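Local coordinates for protein galactose-binding lectin (Enterobacter cloacae subsp. cloacae, PDB 6YF6) that binds fucose-type sugars through a calcium ion, this chain being the C-terminal sugar-binding domain of a longer protein named as a galactose-binding lectin, at residues 38-52 with 123-137. Sequence-based numbering, arbitrary orientation.
Sequences VEFITRPNKNHAGEI and VVSHVSASMGNDFRI. With CA (calcium ion), chain D; SFU (methyl 1-seleno-alpha-L-fucopyranoside), chain C.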
loop_
_atom_site.group_PDB
_atom_site.type_symbol
_atom_site.label_atom_id
_atom_site.label_comp_id
_atom_site.label_asym_id
_atom_site.label_seq_id
_atom_site.Cartn_x
_atom_site.Cartn_y
_atom_site.Cartn_z
ATOM N N VAL A 38 -6.196 -10.671 5.164
ATOM C CA VAL A 38 -6.582 -12.071 5.324
ATOM C C VAL A 38 -5.337 -12.874 5.675
ATOM O O VAL A 38 -4.311 -12.777 4.993
ATOM C CB VAL A 38 -7.233 -12.619 4.042
ATOM C CG1 VAL A 38 -7.661 -14.081 4.244
ATOM C CG2 VAL A 38 -8.418 -11.770 3.616
ATOM N N GLU A 39 -5.428 -13.687 6.721
ATOM C CA GLU A 39 -4.316 -14.519 7.160
ATOM C C GLU A 39 -4.536 -15.950 6.689
ATOM O O GLU A 39 -5.616 -16.517 6.884
ATOM C CB GLU A 39 -4.171 -14.476 8.684
ATOM C CG GLU A 39 -3.032 -15.325 9.240
ATOM C CD GLU A 39 -2.403 -14.714 10.480
ATOM O OE1 GLU A 39 -1.861 -13.592 10.379
ATOM O OE2 GLU A 39 -2.457 -15.354 11.554
ATOM N N PHE A 40 -3.509 -16.524 6.070
ATOM C CA PHE A 40 -3.510 -17.915 5.625
ATOM C C PHE A 40 -2.525 -18.671 6.512
ATOM O O PHE A 40 -1.316 -18.655 6.262
ATOM C CB PHE A 40 -3.133 -18.024 4.150
ATOM C CG PHE A 40 -4.068 -17.291 3.224
ATOM C CD1 PHE A 40 -3.982 -15.917 3.073
ATOM C CD2 PHE A 40 -5.029 -17.980 2.502
ATOM C CE1 PHE A 40 -4.841 -15.245 2.220
ATOM C CE2 PHE A 40 -5.889 -17.314 1.651
ATOM C CZ PHE A 40 -5.796 -15.946 1.508
ATOM N N ILE A 41 -3.043 -19.322 7.558
ATOM C CA ILE A 41 -2.207 -20.086 8.486
ATOM C C ILE A 41 -2.078 -21.554 8.096
ATOM O O ILE A 41 -1.241 -22.267 8.674
ATOM C CB ILE A 41 -2.784 -19.935 9.911
ATOM C CG1 ILE A 41 -1.712 -20.201 10.968
ATOM C CG2 ILE A 41 -3.977 -20.854 10.086
ATOM C CD1 ILE A 41 -0.604 -19.156 10.984
ATOM N N THR A 42 -2.874 -22.025 7.131
ATOM C CA THR A 42 -2.804 -23.377 6.580
ATOM C C THR A 42 -2.610 -24.441 7.651
ATOM O O THR A 42 -1.490 -24.900 7.903
ATOM C CB THR A 42 -1.693 -23.465 5.525
ATOM O OG1 THR A 42 -0.431 -23.088 6.090
ATOM C CG2 THR A 42 -2.012 -22.546 4.364
ATOM N N ARG A 43 -3.718 -24.856 8.266
ATOM C CA ARG A 43 -3.678 -25.765 9.396
ATOM C C ARG A 43 -3.254 -27.167 8.963
ATOM O O ARG A 43 -3.314 -27.512 7.779
ATOM C CB ARG A 43 -5.048 -25.836 10.062
ATOM C CG ARG A 43 -5.580 -24.526 10.635
ATOM C CD ARG A 43 -6.947 -24.781 11.237
ATOM N NE ARG A 43 -7.663 -23.579 11.650
ATOM C CZ ARG A 43 -8.865 -23.607 12.216
ATOM N NH1 ARG A 43 -9.466 -24.773 12.429
ATOM N NH2 ARG A 43 -9.467 -22.482 12.571
ATOM N N PRO A 44 -2.843 -28.006 9.917
ATOM C CA PRO A 44 -2.372 -29.351 9.563
ATOM C C PRO A 44 -3.437 -30.185 8.864
ATOM O O PRO A 44 -4.631 -30.080 9.147
ATOM C CB PRO A 44 -1.996 -29.964 10.922
ATOM C CG PRO A 44 -1.733 -28.792 11.813
ATOM C CD PRO A 44 -2.673 -27.716 11.354
ATOM N N ASN A 45 -2.977 -31.021 7.931
ATOM C CA ASN A 45 -3.781 -32.100 7.349
ATOM C C ASN A 45 -4.976 -31.583 6.561
ATOM O O ASN A 45 -6.039 -32.207 6.545
ATOM C CB ASN A 45 -4.244 -33.080 8.428
ATOM C CG ASN A 45 -3.089 -33.803 9.082
ATOM O OD1 ASN A 45 -2.000 -33.895 8.513
ATOM N ND2 ASN A 45 -3.317 -34.322 10.283
ATOM N N LYS A 46 -4.812 -30.441 5.905
ATOM C CA LYS A 46 -5.718 -29.996 4.860
ATOM C C LYS A 46 -4.880 -29.688 3.628
ATOM O O LYS A 46 -3.683 -29.405 3.728
ATOM C CB LYS A 46 -6.527 -28.770 5.296
ATOM C CG LYS A 46 -7.397 -29.030 6.516
ATOM C CD LYS A 46 -8.181 -27.792 6.922
ATOM C CE LYS A 46 -8.869 -27.984 8.273
ATOM N NZ LYS A 46 -9.976 -27.006 8.472
ATOM N N ASN A 47 -5.511 -29.759 2.460
ATOM C CA ASN A 47 -4.826 -29.491 1.199
ATOM C C ASN A 47 -5.002 -28.013 0.861
ATOM O O ASN A 47 -6.112 -27.565 0.558
ATOM C CB ASN A 47 -5.363 -30.393 0.091
ATOM C CG ASN A 47 -4.487 -30.373 -1.149
ATOM O OD1 ASN A 47 -4.204 -29.311 -1.699
ATOM N ND2 ASN A 47 -4.048 -31.545 -1.590
ATOM N N HIS A 48 -3.906 -27.252 0.920
ATOM C CA HIS A 48 -3.935 -25.811 0.701
ATOM C C HIS A 48 -3.493 -25.411 -0.703
ATOM O O HIS A 48 -3.179 -24.239 -0.938
ATOM C CB HIS A 48 -3.073 -25.124 1.756
ATOM C CG HIS A 48 -3.384 -25.571 3.147
ATOM N ND1 HIS A 48 -4.504 -25.146 3.828
ATOM C CD2 HIS A 48 -2.751 -26.441 3.969
ATOM C CE1 HIS A 48 -4.536 -25.718 5.017
ATOM N NE2 HIS A 48 -3.482 -26.505 5.130
ATOM N N ALA A 49 -3.474 -26.351 -1.641
ATOM C CA ALA A 49 -3.211 -26.056 -3.042
ATOM C C ALA A 49 -4.534 -25.988 -3.795
ATOM O O ALA A 49 -5.400 -26.855 -3.617
ATOM C CB ALA A 49 -2.300 -27.109 -3.671
ATOM N N GLY A 50 -4.680 -24.968 -4.632
ATOM C CA GLY A 50 -5.879 -24.725 -5.396
ATOM C C GLY A 50 -6.284 -23.273 -5.282
ATOM O O GLY A 50 -5.472 -22.404 -4.944
ATOM N N GLU A 51 -7.554 -23.003 -5.564
ATOM C CA GLU A 51 -8.075 -21.641 -5.502
ATOM C C GLU A 51 -8.409 -21.298 -4.054
ATOM O O GLU A 51 -9.266 -21.939 -3.437
ATOM C CB GLU A 51 -9.290 -21.505 -6.418
ATOM C CG GLU A 51 -8.964 -21.847 -7.879
ATOM C CD GLU A 51 -10.119 -21.630 -8.843
ATOM O OE1 GLU A 51 -11.263 -21.414 -8.394
ATOM O OE2 GLU A 51 -9.875 -21.676 -10.067
ATOM N N ILE A 52 -7.715 -20.294 -3.509
ATOM C CA ILE A 52 -7.845 -19.941 -2.099
ATOM C C ILE A 52 -8.729 -18.720 -1.862
ATOM O O ILE A 52 -9.240 -18.549 -0.742
ATOM C CB ILE A 52 -6.454 -19.701 -1.473
ATOM C CG1 ILE A 52 -5.777 -18.495 -2.133
ATOM C CG2 ILE A 52 -5.586 -20.944 -1.617
ATOM C CD1 ILE A 52 -4.412 -18.164 -1.569
ATOM N N VAL A 123 -7.398 -16.406 -6.726
ATOM C CA VAL A 123 -6.016 -16.489 -6.269
ATOM C C VAL A 123 -5.705 -17.961 -6.032
ATOM O O VAL A 123 -6.507 -18.683 -5.427
ATOM C CB VAL A 123 -5.806 -15.658 -4.995
ATOM C CG1 VAL A 123 -4.362 -15.743 -4.533
ATOM C CG2 VAL A 123 -6.204 -14.208 -5.237
ATOM N N VAL A 124 -4.548 -18.411 -6.512
ATOM C CA VAL A 124 -4.225 -19.830 -6.593
ATOM C C VAL A 124 -2.959 -20.100 -5.793
ATOM O O VAL A 124 -1.935 -19.439 -6.000
ATOM C CB VAL A 124 -4.047 -20.281 -8.056
ATOM C CG1 VAL A 124 -3.658 -21.751 -8.118
ATOM C CG2 VAL A 124 -5.320 -20.025 -8.852
ATOM N N SER A 125 -3.035 -21.073 -4.885
ATOM C CA SER A 125 -1.877 -21.581 -4.163
ATOM C C SER A 125 -1.366 -22.855 -4.822
ATOM O O SER A 125 -2.150 -23.737 -5.183
ATOM C CB SER A 125 -2.217 -21.879 -2.703
ATOM O OG SER A 125 -1.183 -22.643 -2.105
ATOM N N HIS A 126 -0.045 -22.955 -4.959
ATOM C CA HIS A 126 0.596 -24.122 -5.552
ATOM C C HIS A 126 1.288 -24.991 -4.512
ATOM O O HIS A 126 1.991 -25.940 -4.878
ATOM C CB HIS A 126 1.590 -23.678 -6.626
ATOM C CG HIS A 126 0.970 -22.856 -7.710
ATOM N ND1 HIS A 126 0.757 -23.343 -8.983
ATOM C CD2 HIS A 126 0.503 -21.586 -7.710
ATOM C CE1 HIS A 126 0.191 -22.405 -9.721
ATOM N NE2 HIS A 126 0.027 -21.328 -8.973
ATOM N N VAL A 127 1.094 -24.701 -3.230
ATOM C CA VAL A 127 1.683 -25.464 -2.137
ATOM C C VAL A 127 0.542 -26.021 -1.298
ATOM O O VAL A 127 -0.228 -25.255 -0.703
ATOM C CB VAL A 127 2.628 -24.600 -1.286
ATOM C CG1 VAL A 127 3.191 -25.396 -0.114
ATOM C CG2 VAL A 127 3.757 -24.047 -2.148
ATOM N N SER A 128 0.423 -27.348 -1.262
ATOM C CA SER A 128 -0.601 -27.990 -0.449
ATOM C C SER A 128 -0.193 -28.128 1.012
ATOM O O SER A 128 -1.055 -28.390 1.859
ATOM C CB SER A 128 -0.930 -29.376 -1.014
ATOM O OG SER A 128 0.194 -30.238 -0.944
ATOM N N ALA A 129 1.085 -27.933 1.325
ATOM C CA ALA A 129 1.602 -28.256 2.646
ATOM C C ALA A 129 0.978 -27.378 3.723
ATOM O O ALA A 129 0.544 -26.251 3.472
ATOM C CB ALA A 129 3.122 -28.090 2.671
ATOM N N SER A 130 0.933 -27.918 4.941
ATOM C CA SER A 130 0.554 -27.158 6.123
ATOM C C SER A 130 1.758 -26.707 6.937
ATOM O O SER A 130 1.688 -25.671 7.608
ATOM C CB SER A 130 -0.371 -27.994 7.012
ATOM O OG SER A 130 0.337 -29.068 7.597
ATOM N N MET A 131 2.856 -27.464 6.887
ATOM C CA MET A 131 4.104 -27.076 7.537
ATOM C C MET A 131 4.639 -25.819 6.864
ATOM O O MET A 131 5.144 -25.878 5.738
ATOM C CB MET A 131 5.118 -28.213 7.451
ATOM C CG MET A 131 4.807 -29.400 8.345
ATOM S SD MET A 131 5.026 -29.026 10.099
ATOM C CE MET A 131 6.809 -28.893 10.216
ATOM N N GLY A 132 4.535 -24.684 7.548
ATOM C CA GLY A 132 4.838 -23.413 6.926
ATOM C C GLY A 132 3.720 -22.997 5.992
ATOM O O GLY A 132 2.540 -23.176 6.308
ATOM N N ASN A 133 4.071 -22.452 4.832
ATOM C CA ASN A 133 3.072 -22.026 3.857
ATOM C C ASN A 133 2.088 -21.037 4.485
ATOM O O ASN A 133 0.871 -21.148 4.322
ATOM C CB ASN A 133 2.342 -23.243 3.281
ATOM C CG ASN A 133 1.551 -22.910 2.038
ATOM O OD1 ASN A 133 1.861 -21.951 1.338
ATOM N ND2 ASN A 133 0.524 -23.701 1.759
ATOM N N ASP A 134 2.632 -20.063 5.213
ATOM C CA ASP A 134 1.850 -19.068 5.941
ATOM C C ASP A 134 2.063 -17.689 5.328
ATOM O O ASP A 134 3.205 -17.271 5.112
ATOM C CB ASP A 134 2.248 -19.051 7.420
ATOM C CG ASP A 134 2.228 -20.432 8.041
ATOM O OD1 ASP A 134 1.148 -21.059 8.055
ATOM O OD2 ASP A 134 3.289 -20.892 8.514
ATOM N N PHE A 135 0.969 -16.976 5.065
ATOM C CA PHE A 135 1.067 -15.693 4.379
ATOM C C PHE A 135 -0.206 -14.891 4.612
ATOM O O PHE A 135 -1.193 -15.392 5.155
ATOM C CB PHE A 135 1.332 -15.886 2.876
ATOM C CG PHE A 135 0.336 -16.783 2.185
ATOM C CD1 PHE A 135 0.422 -18.163 2.301
ATOM C CD2 PHE A 135 -0.671 -16.244 1.401
ATOM C CE1 PHE A 135 -0.488 -18.989 1.658
ATOM C CE2 PHE A 135 -1.582 -17.062 0.758
ATOM C CZ PHE A 135 -1.490 -18.438 0.887
ATOM N N ARG A 136 -0.159 -13.622 4.203
ATOM C CA ARG A 136 -1.276 -12.699 4.355
ATOM C C ARG A 136 -1.501 -11.942 3.053
ATOM O O ARG A 136 -0.554 -11.637 2.323
ATOM C CB ARG A 136 -1.024 -11.687 5.497
ATOM C CG ARG A 136 -0.982 -12.289 6.905
ATOM C CD ARG A 136 -0.421 -11.289 7.922
ATOM N NE ARG A 136 -0.619 -11.721 9.303
ATOM C CZ ARG A 136 -0.024 -11.172 10.362
ATOM N NH1 ARG A 136 0.824 -10.163 10.215
ATOM N NH2 ARG A 136 -0.274 -11.640 11.575
ATOM N N ILE A 137 -2.767 -11.636 2.771
ATOM C CA ILE A 137 -3.155 -10.782 1.654
ATOM C C ILE A 137 -3.923 -9.596 2.217
ATOM O O ILE A 137 -4.999 -9.771 2.803
ATOM C CB ILE A 137 -4.004 -11.534 0.617
ATOM C CG1 ILE A 137 -3.140 -12.559 -0.119
ATOM C CG2 ILE A 137 -4.635 -10.539 -0.359
ATOM C CD1 ILE A 137 -3.929 -13.580 -0.927
HETATM CA CA CA D . 0.714 -23.486 8.069
HETATM C C1 SFU C . 3.291 -25.927 11.567
HETATM C C2 SFU C . 1.897 -25.626 11.018
HETATM C C3 SFU C . 1.472 -24.158 11.238
HETATM C C4 SFU C . 2.576 -23.256 10.699
HETATM C C5 SFU C . 3.873 -23.602 11.428
HETATM C C6 SFU C . 4.999 -22.730 10.894
HETATM O O2 SFU C . 0.962 -26.488 11.642
HETATM O O3 SFU C . 0.308 -23.889 10.476
HETATM O O4 SFU C . 2.799 -23.472 9.315
HETATM O O5 SFU C . 4.258 -24.977 11.208
HETATM C CM SFU C . 5.052 -26.292 13.991
HETATM SE SE SFU C . 3.194 -26.057 13.575
HETATM O O HOH W 1 -1.002 -31.179 6.154
#
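I41, T42, S130, G132 and D134 gather around one calcium ion, a worked example of two loops joined by a shared metal. The backbone oxygens of I41, T42, S130 and G132 bind it, together with T42 OG1 at 2.3 Å and D134 OD1 at 2.5 Å. T42 OG1 sits between its own backbone N and carbonyl carbon (chi1 57°), which turns the hydroxyl onto the ion. Hydroxyls O3 and O4 of the fucoside complete the shell, and D134 OD2 lies 2.7 Å from sugar O4, so one carboxylate faces both metal and ligand.

Hydrogen bonds organise what lies behind. H48 NE2 donates in the ring plane to R43 O (2.8 Å), fixing the ring's rotation, and S125 OG donates to H48 O. Antiparallel ladders pair 38-40 with 135-137 and 50-52 with 123-125, in two different sheets.

Apolar packing adds to this: T42 CB lies over one face of the H48 ring. Between those sheets, F40 and F135 form an offset stack, centroids 4.5 Å apart and planes 6° from parallel, with F40 CB over the centre of the F135 ring. I52 CD1 meets the same ring at its edge, bringing in the second sheet.

Charge pairs on the other face of the first sheet: R136 directs NE and NH2 to E39 OE1, the two flat groups nearly coplanar, while E39 OE2 is hydrogen-bonded to the OH of Y29 of the second subunit.

Calcium therefore links two loops through mostly backbone oxygens while holding vicinal sugar hydroxyls O3 and O4 directly, the metal-bridged recognition found in many calcium-dependent lectins.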